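Local coordinates for chromosome-partitioning protein ParB (Caulobacter vibrioides, PDB 7BM8) that takes part in chromosome partition, localising to both cell poles and binding the DNA origin of replication and CTP, at residues 74-79 with 86-91. Numbering follows the deposited sequence.
Sequences ILVRPS and YQIVAG. With CTP (cytidine-5'-triphosphate), chain C.
Strands 74-78 and 86-88 form a largely buried antiparallel beta hairpin in the mixed sheet of the ParB N-terminal domain, where Arg77 pairs with Gln87 and Leu75 with both Val89 and Ala90. Arg77 N donates to Gln87 O at 3.0 Å, and Gln87 N returns a bond to Arg77 O. On the face of the sheet that carries Arg77 and Gln87, the two long side chains run alongside each other with guanidinium and amide planes only 25° apart. Arg77 grips side-on: NE and NH2 each lie 2.8 Å from Gln87 OE1, NH2 meeting it on a lone pair in the carbonyl plane, NE tilted from that plane. These two bonds fix the position of OE1 and, with the planes so nearly coplanar, probably restrict how the amide turns, while Arg77 NH1 turns to a salt bridge with Asp115. The Arg77 chain starts with CG between backbone N and carbonyl carbon (chi1 70°) and is extended from there to NE, its CB and CG passing Val89 CG2.

Farther along comes a classic beta bulge, an extra residue in one strand. Leu75 O accepts from Val89 N at 2.8 Å and from Ala90 N at 3.0 Å, both donors approaching from the same face of its carbonyl plane. The chain turns a corner at Val89, whose CB points toward the partner strand, 4.0 Å from Leu75 CG. On the other face, Val76 sets CG1 against Ile88 CG1 and CG2 against Tyr86 CB at 3.8 Å; Leu42 of a neighbouring strand packs on all three residues. Within the bulge, Leu75 N in turn donates to Ala90 O, against which Ile74 CG2 packs. The next residue, Gly91, is the N-cap of helix 92-100, and its N donates to CTP O1G at 2.7 Å, near a bound magnesium ion.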
loop_
_atom_site.group_PDB
_atom_site.type_symbol
_atom_site.label_atom_id
_atom_site.label_comp_id
_atom_site.label_asym_id
_atom_site.label_seq_id
_atom_site.Cartn_x
_atom_site.Cartn_y
_atom_site.Cartn_z
ATOM N N ILE A 74 -6.866 11.236 5.388
ATOM C CA ILE A 74 -5.548 11.842 5.034
ATOM C C ILE A 74 -4.925 12.433 6.303
ATOM O O ILE A 74 -5.593 13.238 6.977
ATOM C CB ILE A 74 -5.715 12.888 3.911
ATOM C CG1 ILE A 74 -6.201 12.233 2.614
ATOM C CG2 ILE A 74 -4.428 13.674 3.700
ATOM C CD1 ILE A 74 -6.692 13.210 1.569
ATOM N N LEU A 75 -3.692 12.030 6.613
ATOM C CA LEU A 75 -2.943 12.488 7.809
ATOM C C LEU A 75 -2.284 13.831 7.487
ATOM O O LEU A 75 -1.531 13.903 6.490
ATOM C CB LEU A 75 -1.905 11.433 8.202
ATOM C CG LEU A 75 -1.089 11.744 9.459
ATOM C CD1 LEU A 75 -1.989 12.094 10.638
ATOM C CD2 LEU A 75 -0.179 10.581 9.812
ATOM N N VAL A 76 -2.572 14.843 8.310
ATOM C CA VAL A 76 -2.074 16.241 8.159
ATOM C C VAL A 76 -1.570 16.736 9.517
ATOM O O VAL A 76 -2.061 16.239 10.544
ATOM C CB VAL A 76 -3.177 17.171 7.621
ATOM C CG1 VAL A 76 -3.698 16.702 6.273
ATOM C CG2 VAL A 76 -4.319 17.334 8.616
ATOM N N ARG A 77 -0.635 17.690 9.501
ATOM C CA ARG A 77 -0.272 18.536 10.668
ATOM C C ARG A 77 -0.685 19.971 10.361
ATOM O O ARG A 77 -0.778 20.348 9.192
ATOM C CB ARG A 77 1.227 18.448 10.965
ATOM C CG ARG A 77 2.122 19.115 9.931
ATOM C CD ARG A 77 3.573 19.060 10.364
ATOM N NE ARG A 77 4.496 19.459 9.312
ATOM C CZ ARG A 77 5.817 19.529 9.450
ATOM N NH1 ARG A 77 6.389 19.223 10.604
ATOM N NH2 ARG A 77 6.566 19.907 8.429
ATOM N N PRO A 78 -0.951 20.811 11.388
ATOM C CA PRO A 78 -1.207 22.231 11.163
ATOM C C PRO A 78 -0.029 22.826 10.378
ATOM O O PRO A 78 1.098 22.520 10.723
ATOM C CB PRO A 78 -1.315 22.833 12.571
ATOM C CG PRO A 78 -1.666 21.655 13.456
ATOM C CD PRO A 78 -1.012 20.449 12.811
ATOM N N SER A 79 -0.314 23.613 9.337
ATOM C CA SER A 79 0.703 24.176 8.409
ATOM C C SER A 79 1.742 24.956 9.210
ATOM O O SER A 79 1.390 25.764 10.065
ATOM C CB SER A 79 0.076 25.030 7.340
ATOM O OG SER A 79 1.063 25.791 6.658
ATOM N N TYR A 86 -3.453 23.149 6.482
ATOM C CA TYR A 86 -2.925 21.842 6.958
ATOM C C TYR A 86 -1.932 21.292 5.930
ATOM O O TYR A 86 -2.248 21.288 4.725
ATOM C CB TYR A 86 -4.075 20.868 7.219
ATOM C CG TYR A 86 -5.002 21.302 8.323
ATOM C CD1 TYR A 86 -4.635 21.179 9.651
ATOM C CD2 TYR A 86 -6.241 21.850 8.044
ATOM C CE1 TYR A 86 -5.477 21.581 10.674
ATOM C CE2 TYR A 86 -7.096 22.259 9.054
ATOM C CZ TYR A 86 -6.713 22.123 10.376
ATOM O OH TYR A 86 -7.551 22.521 11.378
ATOM N N GLN A 87 -0.759 20.863 6.400
ATOM C CA GLN A 87 0.307 20.272 5.550
ATOM C C GLN A 87 0.151 18.749 5.565
ATOM O O GLN A 87 0.231 18.153 6.655
ATOM C CB GLN A 87 1.695 20.694 6.036
ATOM C CG GLN A 87 2.788 20.443 5.009
ATOM C CD GLN A 87 4.167 20.530 5.611
ATOM O OE1 GLN A 87 4.482 19.856 6.590
ATOM N NE2 GLN A 87 5.009 21.361 5.020
ATOM N N ILE A 88 -0.065 18.151 4.393
ATOM C CA ILE A 88 -0.305 16.687 4.239
ATOM C C ILE A 88 0.959 15.936 4.666
ATOM O O ILE A 88 2.018 16.150 4.045
ATOM C CB ILE A 88 -0.736 16.345 2.798
ATOM C CG1 ILE A 88 -2.118 16.926 2.491
ATOM C CG2 ILE A 88 -0.688 14.842 2.553
ATOM C CD1 ILE A 88 -2.468 16.929 1.026
ATOM N N VAL A 89 0.830 15.094 5.693
ATOM C CA VAL A 89 1.915 14.219 6.225
ATOM C C VAL A 89 1.893 12.901 5.443
ATOM O O VAL A 89 2.974 12.455 5.018
ATOM C CB VAL A 89 1.748 13.989 7.739
ATOM C CG1 VAL A 89 2.846 13.099 8.301
ATOM C CG2 VAL A 89 1.674 15.306 8.499
ATOM N N ALA A 90 0.704 12.316 5.263
ATOM C CA ALA A 90 0.466 11.088 4.469
ATOM C C ALA A 90 -0.862 11.207 3.715
ATOM O O ALA A 90 -1.891 11.420 4.381
ATOM C CB ALA A 90 0.469 9.882 5.375
ATOM N N GLY A 91 -0.824 11.086 2.383
ATOM C CA GLY A 91 -2.018 11.017 1.516
ATOM C C GLY A 91 -2.074 12.114 0.461
ATOM O O GLY A 91 -3.183 12.625 0.212
HETATM N N1 CTP C . -7.581 4.673 -0.993
HETATM C C2 CTP C . -8.665 5.339 -0.408
HETATM N N3 CTP C . -9.829 5.435 -1.094
HETATM C C4 CTP C . -9.937 4.905 -2.320
HETATM C C5 CTP C . -8.843 4.231 -2.936
HETATM C C6 CTP C . -7.694 4.144 -2.247
HETATM O O2 CTP C . -8.534 5.818 0.728
HETATM N N4 CTP C . -11.097 5.035 -2.946
HETATM C "C1'" CTP C . -6.315 4.600 -0.216
HETATM C "C2'" CTP C . -5.552 3.285 -0.352
HETATM O "O2'" CTP C . -6.167 2.305 0.453
HETATM C "C3'" CTP C . -4.182 3.734 0.170
HETATM C "C4'" CTP C . -4.066 5.178 -0.356
HETATM O "O4'" CTP C . -5.423 5.578 -0.692
HETATM O "O3'" CTP C . -4.137 3.704 1.591
HETATM C "C5'" CTP C . -3.159 5.380 -1.547
HETATM O "O5'" CTP C . -1.798 5.054 -1.161
HETATM P PA CTP C . -0.519 5.744 -1.839
HETATM O O1A CTP C . 0.641 5.620 -0.909
HETATM O O2A CTP C . -0.366 5.251 -3.238
HETATM O O3A CTP C . -0.953 7.282 -1.882
HETATM P PB CTP C . -1.287 8.249 -0.655
HETATM O O1B CTP C . -2.624 8.860 -0.887
HETATM O O2B CTP C . -1.018 7.486 0.604
HETATM O O3B CTP C . -0.175 9.384 -0.828
HETATM P PG CTP C . 1.338 9.421 -0.272
HETATM O O1G CTP C . 1.357 10.364 0.911
HETATM O O2G CTP C . 1.649 7.989 0.118
HETATM O O3G CTP C . 2.173 9.918 -1.428
#